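Actin-binding protein (Saccharomyces cerevisiae, PDB 1HQZ) binds actin filaments, but not actin monomers, through this N-terminal cofilin-homology domain and recruits and activates the ARP2/3 complex on filament sides. Local coordinates at residues 17-20 with 21-25; 51-54 with 55-59; 91-94 with 95-98. All coordinates share one frame; numbering follows the deposited sequence.

How the interactions relate
The three contacts are all local, each following one stretch of chain in or beside a helix of the same ADF-homology domain, yet their chemistry differs with place. Interaction 1, on helix 12-24, is largely a surface contact joined by main-chain bonds, with a long ion pair and aliphatic overlaps. Interaction 2, around the short helix 52-56, is partly buried and places aromatic rings against the central sheet, leaving polar side chains outside. Interaction 3, at the start of helix 93-110, is also partly buried but mostly polar, with side chains tying down backbone carbonyls. Interactions 1 and 3 lie on opposite sides of the chain's centre, their own centres about 28 Å apart.

Interaction 1 (17-20 with 21-25); sequences AEYL and KIVRG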
ATOM      1  N   ALA A  17      -1.338  10.328   9.253  1.00 38.82           N
ATOM      2  CA  ALA A  17      -1.611   9.831  10.593  1.00 39.90           C
ATOM      3  C   ALA A  17      -1.516   8.310  10.635  1.00 40.38           C
ATOM      4  O   ALA A  17      -0.954   7.739  11.568  1.00 39.99           O
ATOM      5  CB  ALA A  17      -2.991  10.281  11.043  1.00 39.65           C
ATOM      6  N   GLU A  18      -2.072   7.653   9.623  1.00 40.28           N
ATOM      7  CA  GLU A  18      -2.027   6.191   9.564  1.00 38.53           C
ATOM      8  C   GLU A  18      -0.624   5.755   9.158  1.00 37.44           C
ATOM      9  O   GLU A  18      -0.063   4.802   9.709  1.00 36.33           O
ATOM     10  CB  GLU A  18      -3.055   5.673   8.559  1.00 38.62           C
ATOM     11  CG  GLU A  18      -4.484   6.143   8.834  1.00 39.17           C
ATOM     12  CD  GLU A  18      -4.956   5.831  10.254  1.00 39.99           C
ATOM     13  OE1 GLU A  18      -4.487   4.838  10.845  1.00 40.27           O
ATOM     14  OE2 GLU A  18      -5.811   6.575  10.782  1.00 42.97           O
ATOM     15  N   TYR A  19      -0.054   6.475   8.199  1.00 36.62           N
ATOM     16  CA  TYR A  19       1.288   6.185   7.716  1.00 37.23           C
ATOM     17  C   TYR A  19       2.309   6.103   8.860  1.00 37.26           C
ATOM     18  O   TYR A  19       3.010   5.100   9.007  1.00 36.09           O
ATOM     19  CB  TYR A  19       1.710   7.256   6.710  1.00 37.51           C
ATOM     20  CG  TYR A  19       3.180   7.239   6.364  1.00 38.97           C
ATOM     21  CD1 TYR A  19       3.736   6.212   5.599  1.00 38.26           C
ATOM     22  CD2 TYR A  19       4.024   8.245   6.828  1.00 39.24           C
ATOM     23  CE1 TYR A  19       5.113   6.192   5.309  1.00 41.08           C
ATOM     24  CE2 TYR A  19       5.395   8.236   6.546  1.00 38.57           C
ATOM     25  CZ  TYR A  19       5.933   7.214   5.793  1.00 39.45           C
ATOM     26  OH  TYR A  19       7.283   7.217   5.542  1.00 38.25           O
ATOM     27  N   LEU A  20       2.383   7.149   9.677  1.00 38.44           N
ATOM     28  CA  LEU A  20       3.336   7.168  10.792  1.00 38.56           C
ATOM     29  C   LEU A  20       3.126   6.023  11.760  1.00 37.60           C
ATOM     30  O   LEU A  20       4.090   5.362  12.154  1.00 36.35           O
ATOM     31  CB  LEU A  20       3.264   8.499  11.551  1.00 39.60           C
ATOM     32  CG  LEU A  20       3.928   9.675  10.839  1.00 42.33           C
ATOM     33  CD1 LEU A  20       3.719  10.944  11.648  1.00 43.96           C
ATOM     34  CD2 LEU A  20       5.418   9.393  10.654  1.00 41.10           C
ATOM     35  N   LYS A  21       1.870   5.792  12.143  1.00 38.58           N
ATOM     36  CA  LYS A  21       1.532   4.700  13.062  1.00 39.92           C
ATOM     37  C   LYS A  21       2.155   3.407  12.564  1.00 38.66           C
ATOM     38  O   LYS A  21       2.804   2.669  13.316  1.00 38.64           O
ATOM     39  CB  LYS A  21       0.023   4.455  13.115  1.00 41.87           C
ATOM     40  CG  LYS A  21      -0.816   5.392  13.934  1.00 45.46           C
ATOM     41  CD  LYS A  21      -2.237   4.842  13.924  1.00 47.67           C
ATOM     42  CE  LYS A  21      -3.226   5.780  14.548  1.00 50.94           C
ATOM     43  NZ  LYS A  21      -4.594   5.203  14.433  1.00 54.00           N
ATOM     44  N   ILE A  22       1.929   3.141  11.284  1.00 38.71           N
ATOM     45  CA  ILE A  22       2.412   1.930  10.647  1.00 38.49           C
ATOM     46  C   ILE A  22       3.925   1.817  10.522  1.00 38.44           C
ATOM     47  O   ILE A  22       4.494   0.823  10.956  1.00 40.27           O
ATOM     48  CB  ILE A  22       1.756   1.768   9.256  1.00 37.04           C
ATOM     49  CG1 ILE A  22       0.245   1.617   9.432  1.00 36.88           C
ATOM     50  CG2 ILE A  22       2.333   0.563   8.531  1.00 35.28           C
ATOM     51  CD1 ILE A  22      -0.513   1.493   8.143  1.00 35.13           C
ATOM     52  N   VAL A  23       4.583   2.815   9.932  1.00 37.83           N
ATOM     53  CA  VAL A  23       6.037   2.737   9.778  1.00 39.19           C
ATOM     54  C   VAL A  23       6.793   2.708  11.096  1.00 39.77           C
ATOM     55  O   VAL A  23       7.893   2.161  11.163  1.00 42.40           O
ATOM     56  CB  VAL A  23       6.608   3.900   8.939  1.00 39.48           C
ATOM     57  CG1 VAL A  23       6.080   3.816   7.517  1.00 38.06           C
ATOM     58  CG2 VAL A  23       6.273   5.244   9.596  1.00 40.61           C
ATOM     59  N   ARG A  24       6.213   3.293  12.138  1.00 39.11           N
ATOM     60  CA  ARG A  24       6.857   3.325  13.445  1.00 38.41           C
ATOM     61  C   ARG A  24       6.525   2.101  14.279  1.00 39.81           C
ATOM     62  O   ARG A  24       7.307   1.704  15.144  1.00 39.50           O
ATOM     63  CB  ARG A  24       6.426   4.565  14.220  1.00 36.68           C
ATOM     64  CG  ARG A  24       6.917   5.890  13.664  1.00 33.91           C
ATOM     65  CD  ARG A  24       6.332   7.025  14.494  1.00 34.62           C
ATOM     66  NE  ARG A  24       6.891   8.323  14.141  1.00 36.49           N
ATOM     67  CZ  ARG A  24       6.422   9.485  14.586  1.00 35.37           C
ATOM     68  NH1 ARG A  24       5.377   9.514  15.403  1.00 35.61           N
ATOM     69  NH2 ARG A  24       7.005  10.617  14.218  1.00 34.27           N
ATOM     70  N   GLY A  25       5.360   1.515  14.020  1.00 41.21           N
ATOM     71  CA  GLY A  25       4.918   0.354  14.773  1.00 41.47           C
ATOM     72  C   GLY A  25       4.372   0.776  16.130  1.00 43.04           C
ATOM     73  O   GLY A  25       4.321  -0.020  17.065  1.00 43.85           O
TER
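The carbonyl O of Tyr19 takes the backbone N of Val23 at 2.9 Å in a nearly linear bond (N-H...O 176°), the shortest of the i to i+4 bonds that join 17-20 to 21-25. Ile22 N to Glu18 O and Arg24 N to Leu20 O repeat the pattern, whereas Lys21 N to Ala17 O is weak. On this regular frame side chains one turn apart can meet. The Tyr19 ring, its CG anti to the backbone N (chi1 167°), comes round beside Val23: Tyr19 CE1 lies within 3.4 Å of Val23 CG1, and Val23 CG2 lies over one ring face, displaced toward its rim. Leu20 and Arg24 run side by side, and the methyl Leu20 CD2 rests over a face of the guanidinium group, 3.9 Å from Arg24 NE, so that aliphatic carbon covers part of a charged plane. Glu18 and Lys21 also point the same way. Glu18 bends at its second torsion (chi2 -54°) while Lys21 is extended beyond CG, and the resulting salt bridge is long, with 3.6 Å between Glu18 OE1 and Lys21 NZ; its attraction is probably modest at this partly exposed site. Gly25, with positive phi, ends the helix as the C-prime residue of a Schellman motif. Helix 12-24 turns its inner side to the sheet: Ile22 packs on Leu33 of strand 32-37 and on Leu68 and Arg70 of strand 65-71, while Tyr19 touches Leu68 and sends its hydroxyl to a hydrogen bond with Lys112 O, just beyond helix 93-110.

Interaction 2 (51-54 with 55-59); sequences SFHD and FLQLF
Phe52 and Leu56 meet in a CH-pi contact on the short helix 52-56 of this ADF-homology fold, a helix that opens with Ser51 as N-cap. The methyl Leu56 CD1 sits over one face of the Phe52 ring, offset toward the rim. On the same inner side, Phe52 CE1 approaches the edge of the Phe55 ring, reaching CD2 of Phe55 at 3.8 Å; the ring planes are 32° apart. Both rings leave with CG anti to the backbone N (chi1 -178° for Phe52), which sends them to the same side, and they press on Ala69 of strand 65-71, with Ile82 and Ile84 of strand 80-86 beneath. Were the Phe52 ring cut back to an alanine, Leu56 CD1 would probably lose the face it rests on, a gap would open beside the Phe55 ring, and Val71 and Ile82 would lose their contact with the Phe52 ring.

The outer side is looser and polar. His53 and Gln57 are exposed, and their flat groups cross with planes 59° apart, the nearest approach being 3.2 Å from His53 CE1 to Gln57 OE1. Beneath them the backbone continues the helix: Phe55 N bonds to Ser51 O, and Leu56 N to Phe52 O at 3.2 Å. At the start of the turn, the Ser51 hydroxyl occupies the capping place, where its OG accepts the N-H of Asp54 over 3.2 Å.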
ATOM      1  N   SER A  51      -4.052  -7.385  10.853  1.00 35.63           N
ATOM      2  CA  SER A  51      -3.642  -8.626  10.171  1.00 35.96           C
ATOM      3  C   SER A  51      -3.197  -8.469   8.705  1.00 34.91           C
ATOM      4  O   SER A  51      -3.945  -7.967   7.860  1.00 33.64           O
ATOM      5  CB  SER A  51      -4.789  -9.642  10.239  1.00 37.21           C
ATOM      6  OG  SER A  51      -4.598 -10.688   9.311  1.00 40.24           O
ATOM      7  N   PHE A  52      -1.979  -8.922   8.410  1.00 35.39           N
ATOM      8  CA  PHE A  52      -1.423  -8.840   7.055  1.00 34.60           C
ATOM      9  C   PHE A  52      -2.278  -9.687   6.113  1.00 34.69           C
ATOM     10  O   PHE A  52      -2.451  -9.360   4.935  1.00 33.10           O
ATOM     11  CB  PHE A  52       0.027  -9.344   7.069  1.00 33.13           C
ATOM     12  CG  PHE A  52       0.725  -9.276   5.732  1.00 31.92           C
ATOM     13  CD1 PHE A  52       0.914  -8.058   5.089  1.00 34.59           C
ATOM     14  CD2 PHE A  52       1.270 -10.424   5.159  1.00 31.84           C
ATOM     15  CE1 PHE A  52       1.643  -7.978   3.897  1.00 33.30           C
ATOM     16  CE2 PHE A  52       2.000 -10.359   3.969  1.00 30.11           C
ATOM     17  CZ  PHE A  52       2.187  -9.134   3.339  1.00 32.46           C
ATOM     18  N   HIS A  53      -2.812 -10.780   6.645  1.00 35.50           N
ATOM     19  CA  HIS A  53      -3.661 -11.663   5.859  1.00 36.46           C
ATOM     20  C   HIS A  53      -4.917 -10.890   5.421  1.00 35.44           C
ATOM     21  O   HIS A  53      -5.352 -11.016   4.278  1.00 35.56           O
ATOM     22  CB  HIS A  53      -4.028 -12.907   6.689  1.00 38.29           C
ATOM     23  CG  HIS A  53      -4.907 -13.884   5.970  1.00 40.86           C
ATOM     24  ND1 HIS A  53      -6.273 -13.931   6.153  1.00 43.34           N
ATOM     25  CD2 HIS A  53      -4.619 -14.833   5.049  1.00 40.60           C
ATOM     26  CE1 HIS A  53      -6.789 -14.867   5.374  1.00 43.29           C
ATOM     27  NE2 HIS A  53      -5.806 -15.429   4.693  1.00 41.37           N
ATOM     28  N   ASP A  54      -5.487 -10.082   6.317  1.00 32.56           N
ATOM     29  CA  ASP A  54      -6.679  -9.291   5.975  1.00 32.61           C
ATOM     30  C   ASP A  54      -6.323  -8.247   4.909  1.00 32.46           C
ATOM     31  O   ASP A  54      -7.070  -8.018   3.953  1.00 32.01           O
ATOM     32  CB  ASP A  54      -7.235  -8.585   7.215  1.00 30.12           C
ATOM     33  CG  ASP A  54      -8.185  -9.460   8.027  1.00 34.00           C
ATOM     34  OD1 ASP A  54      -8.294 -10.678   7.757  1.00 32.50           O
ATOM     35  OD2 ASP A  54      -8.825  -8.916   8.948  1.00 32.93           O
ATOM     36  N   PHE A  55      -5.167  -7.625   5.087  1.00 29.92           N
ATOM     37  CA  PHE A  55      -4.659  -6.613   4.167  1.00 31.00           C
ATOM     38  C   PHE A  55      -4.723  -7.081   2.718  1.00 31.69           C
ATOM     39  O   PHE A  55      -5.302  -6.419   1.851  1.00 31.15           O
ATOM     40  CB  PHE A  55      -3.209  -6.285   4.556  1.00 29.16           C
ATOM     41  CG  PHE A  55      -2.491  -5.359   3.600  1.00 29.61           C
ATOM     42  CD1 PHE A  55      -3.016  -4.104   3.282  1.00 28.79           C
ATOM     43  CD2 PHE A  55      -1.248  -5.716   3.083  1.00 27.95           C
ATOM     44  CE1 PHE A  55      -2.301  -3.216   2.472  1.00 28.31           C
ATOM     45  CE2 PHE A  55      -0.529  -4.848   2.275  1.00 29.60           C
ATOM     46  CZ  PHE A  55      -1.057  -3.589   1.967  1.00 31.02           C
ATOM     47  N   LEU A  56      -4.144  -8.245   2.458  1.00 34.22           N
ATOM     48  CA  LEU A  56      -4.098  -8.780   1.105  1.00 34.36           C
ATOM     49  C   LEU A  56      -5.456  -9.036   0.469  1.00 34.23           C
ATOM     50  O   LEU A  56      -5.574  -9.108  -0.755  1.00 33.88           O
ATOM     51  CB  LEU A  56      -3.251 -10.047   1.091  1.00 34.50           C
ATOM     52  CG  LEU A  56      -1.818  -9.773   1.566  1.00 35.06           C
ATOM     53  CD1 LEU A  56      -1.046 -11.084   1.684  1.00 33.96           C
ATOM     54  CD2 LEU A  56      -1.133  -8.819   0.593  1.00 33.29           C
ATOM     55  N   GLN A  57      -6.483  -9.136   1.298  1.00 35.48           N
ATOM     56  CA  GLN A  57      -7.836  -9.383   0.813  1.00 36.51           C
ATOM     57  C   GLN A  57      -8.718  -8.144   0.790  1.00 36.33           C
ATOM     58  O   GLN A  57      -9.922  -8.244   0.562  1.00 37.42           O
ATOM     59  CB  GLN A  57      -8.512 -10.400   1.709  1.00 38.27           C
ATOM     60  CG  GLN A  57      -7.835 -11.740   1.768  1.00 40.44           C
ATOM     61  CD  GLN A  57      -8.640 -12.686   2.608  1.00 45.29           C
ATOM     62  OE1 GLN A  57      -8.587 -12.647   3.841  1.00 47.36           O
ATOM     63  NE2 GLN A  57      -9.423 -13.525   1.951  1.00 49.74           N
ATOM     64  N   LEU A  58      -8.145  -6.973   1.014  1.00 35.49           N
ATOM     65  CA  LEU A  58      -8.987  -5.790   1.078  1.00 35.24           C
ATOM     66  C   LEU A  58      -8.878  -4.804  -0.059  1.00 33.40           C
ATOM     67  O   LEU A  58      -9.347  -3.675   0.071  1.00 33.43           O
ATOM     68  CB  LEU A  58      -8.753  -5.062   2.408  1.00 37.83           C
ATOM     69  CG  LEU A  58      -8.924  -5.824   3.724  1.00 38.74           C
ATOM     70  CD1 LEU A  58      -9.786  -4.988   4.666  1.00 47.24           C
ATOM     71  CD2 LEU A  58      -9.607  -7.151   3.513  1.00 44.75           C
ATOM     72  N   PHE A  59      -8.271  -5.213  -1.168  1.00 32.01           N
ATOM     73  CA  PHE A  59      -8.149  -4.315  -2.312  1.00 33.14           C
ATOM     74  C   PHE A  59      -9.386  -4.404  -3.212  1.00 35.51           C
ATOM     75  O   PHE A  59      -9.988  -5.475  -3.356  1.00 33.37           O
ATOM     76  CB  PHE A  59      -6.883  -4.624  -3.119  1.00 29.99           C
ATOM     77  CG  PHE A  59      -5.604  -4.245  -2.410  1.00 29.16           C
ATOM     78  CD1 PHE A  59      -4.929  -5.171  -1.617  1.00 26.47           C
ATOM     79  CD2 PHE A  59      -5.090  -2.946  -2.518  1.00 24.36           C
ATOM     80  CE1 PHE A  59      -3.744  -4.815  -0.930  1.00 25.94           C
ATOM     81  CE2 PHE A  59      -3.926  -2.580  -1.848  1.00 25.76           C
ATOM     82  CZ  PHE A  59      -3.245  -3.523  -1.046  1.00 24.59           C
TER

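Interaction 3 (91-94 with 95-98); sequences APLK and TRAS
Thr95 lays its side chain against the pyrrolidine ring of Pro92, bringing CG2 to 3.5 Å from Pro92 CG. Its hydroxyl turns back to the backbone of Pro92: with OG1 held between the backbone N and the carbonyl carbon of Thr95 (chi1 63°), it donates to Pro92 O at 2.6 Å, in the carbonyl plane and on a lone pair. That oxygen has a second firm donor, since Arg96 N reaches it at 3.1 Å nearly in line with the C=O bond; Thr95 N adds a weak one. Pro92 stands at the N-cap position, so this gathering of donors fastens the carbonyl that begins the helical bonding.

Arg96 reaches one residue further back. A bend at its third torsion (chi3 -73°) swings the guanidinium group alongside the chain, where NE donates to Ala91 O at 2.8 Å. The acceptor lies close to the guanidinium plane, although the N-H comes in tilted from the plane of the carbonyl. The Arg96 and Leu93 side chains cross at about a right angle, with Leu93 CD1 3.5 Å from Arg96 NH2, while Ala91 CB touches the aliphatic part at Arg96 CG. The guanidinium group thus lies back along 91-93, at the start of the helix.

One turn on, Ala97 N bonds to Leu93 O, and the Ser98 hydroxyl donates to Lys94 O at 3.1 Å and is also hydrogen-bonded with Glu4 N near the start of the chain. Ala91 and Thr95 pack on Val64, just before strand 65-71. Helix 93-110, begun here, is the crossover of a beta-alpha-beta unit linking strand 80-86 to the parallel strand 116-120 at the sheet's margin.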
ATOM      1  N   ALA A  91     -10.124  -0.995 -13.289  1.00 44.05           N
ATOM      2  CA  ALA A  91     -10.017   0.398 -12.868  1.00 43.90           C
ATOM      3  C   ALA A  91     -10.130   1.276 -14.115  1.00 44.34           C
ATOM      4  O   ALA A  91      -9.776   0.846 -15.214  1.00 43.60           O
ATOM      5  CB  ALA A  91      -8.682   0.635 -12.176  1.00 40.92           C
ATOM      6  N   PRO A  92     -10.623   2.515 -13.961  1.00 44.22           N
ATOM      7  CA  PRO A  92     -10.769   3.426 -15.102  1.00 46.02           C
ATOM      8  C   PRO A  92      -9.508   3.579 -15.952  1.00 46.88           C
ATOM      9  O   PRO A  92      -8.403   3.754 -15.430  1.00 47.67           O
ATOM     10  CB  PRO A  92     -11.219   4.739 -14.452  1.00 45.67           C
ATOM     11  CG  PRO A  92     -10.815   4.602 -13.018  1.00 45.99           C
ATOM     12  CD  PRO A  92     -11.060   3.159 -12.715  1.00 44.08           C
ATOM     13  N   LEU A  93      -9.692   3.509 -17.269  1.00 47.90           N
ATOM     14  CA  LEU A  93      -8.597   3.598 -18.230  1.00 48.70           C
ATOM     15  C   LEU A  93      -7.527   4.616 -17.869  1.00 48.92           C
ATOM     16  O   LEU A  93      -6.369   4.267 -17.661  1.00 49.44           O
ATOM     17  CB  LEU A  93      -9.137   3.929 -19.625  1.00 49.40           C
ATOM     18  CG  LEU A  93      -8.091   3.978 -20.747  1.00 50.97           C
ATOM     19  CD1 LEU A  93      -7.570   2.579 -20.999  1.00 50.44           C
ATOM     20  CD2 LEU A  93      -8.704   4.541 -22.028  1.00 52.26           C
ATOM     21  N   LYS A  94      -7.925   5.878 -17.794  1.00 48.74           N
ATOM     22  CA  LYS A  94      -7.001   6.959 -17.497  1.00 48.86           C
ATOM     23  C   LYS A  94      -6.193   6.803 -16.215  1.00 47.90           C
ATOM     24  O   LYS A  94      -5.050   7.248 -16.155  1.00 48.07           O
ATOM     25  CB  LYS A  94      -7.754   8.287 -17.473  1.00 50.95           C
ATOM     26  CG  LYS A  94      -8.376   8.652 -18.809  1.00 52.47           C
ATOM     27  CD  LYS A  94      -9.108   9.980 -18.726  1.00 55.43           C
ATOM     28  CE  LYS A  94      -9.799  10.309 -20.043  1.00 59.02           C
ATOM     29  NZ  LYS A  94     -10.582  11.582 -19.970  1.00 58.54           N
ATOM     30  N   THR A  95      -6.774   6.188 -15.191  1.00 46.90           N
ATOM     31  CA  THR A  95      -6.047   6.009 -13.936  1.00 46.26           C
ATOM     32  C   THR A  95      -5.005   4.897 -14.082  1.00 44.39           C
ATOM     33  O   THR A  95      -3.934   4.954 -13.481  1.00 43.78           O
ATOM     34  CB  THR A  95      -7.001   5.682 -12.755  1.00 47.17           C
ATOM     35  OG1 THR A  95      -7.655   4.431 -12.994  1.00 51.95           O
ATOM     36  CG2 THR A  95      -8.050   6.767 -12.602  1.00 47.34           C
ATOM     37  N   ARG A  96      -5.322   3.885 -14.881  1.00 43.96           N
ATOM     38  CA  ARG A  96      -4.391   2.786 -15.111  1.00 41.09           C
ATOM     39  C   ARG A  96      -3.220   3.274 -15.953  1.00 42.30           C
ATOM     40  O   ARG A  96      -2.095   2.787 -15.816  1.00 41.02           O
ATOM     41  CB  ARG A  96      -5.085   1.632 -15.835  1.00 42.08           C
ATOM     42  CG  ARG A  96      -5.929   0.754 -14.934  1.00 42.44           C
ATOM     43  CD  ARG A  96      -6.468  -0.447 -15.690  1.00 43.88           C
ATOM     44  NE  ARG A  96      -7.526  -0.066 -16.619  1.00 46.20           N
ATOM     45  CZ  ARG A  96      -7.496  -0.282 -17.928  1.00 46.71           C
ATOM     46  NH1 ARG A  96      -6.454  -0.883 -18.481  1.00 47.28           N
ATOM     47  NH2 ARG A  96      -8.512   0.106 -18.685  1.00 46.79           N
ATOM     48  N   ALA A  97      -3.487   4.240 -16.826  1.00 41.36           N
ATOM     49  CA  ALA A  97      -2.454   4.785 -17.695  1.00 41.15           C
ATOM     50  C   ALA A  97      -1.520   5.711 -16.928  1.00 42.11           C
ATOM     51  O   ALA A  97      -0.410   5.996 -17.378  1.00 44.04           O
ATOM     52  CB  ALA A  97      -3.089   5.528 -18.852  1.00 39.28           C
ATOM     53  N   SER A  98      -1.962   6.175 -15.763  1.00 41.87           N
ATOM     54  CA  SER A  98      -1.145   7.077 -14.957  1.00 42.45           C
ATOM     55  C   SER A  98      -0.530   6.364 -13.766  1.00 41.42           C
ATOM     56  O   SER A  98       0.241   6.955 -13.011  1.00 43.43           O
ATOM     57  CB  SER A  98      -1.995   8.258 -14.469  1.00 42.35           C
ATOM     58  OG  SER A  98      -2.553   8.966 -15.565  1.00 43.33           O
TER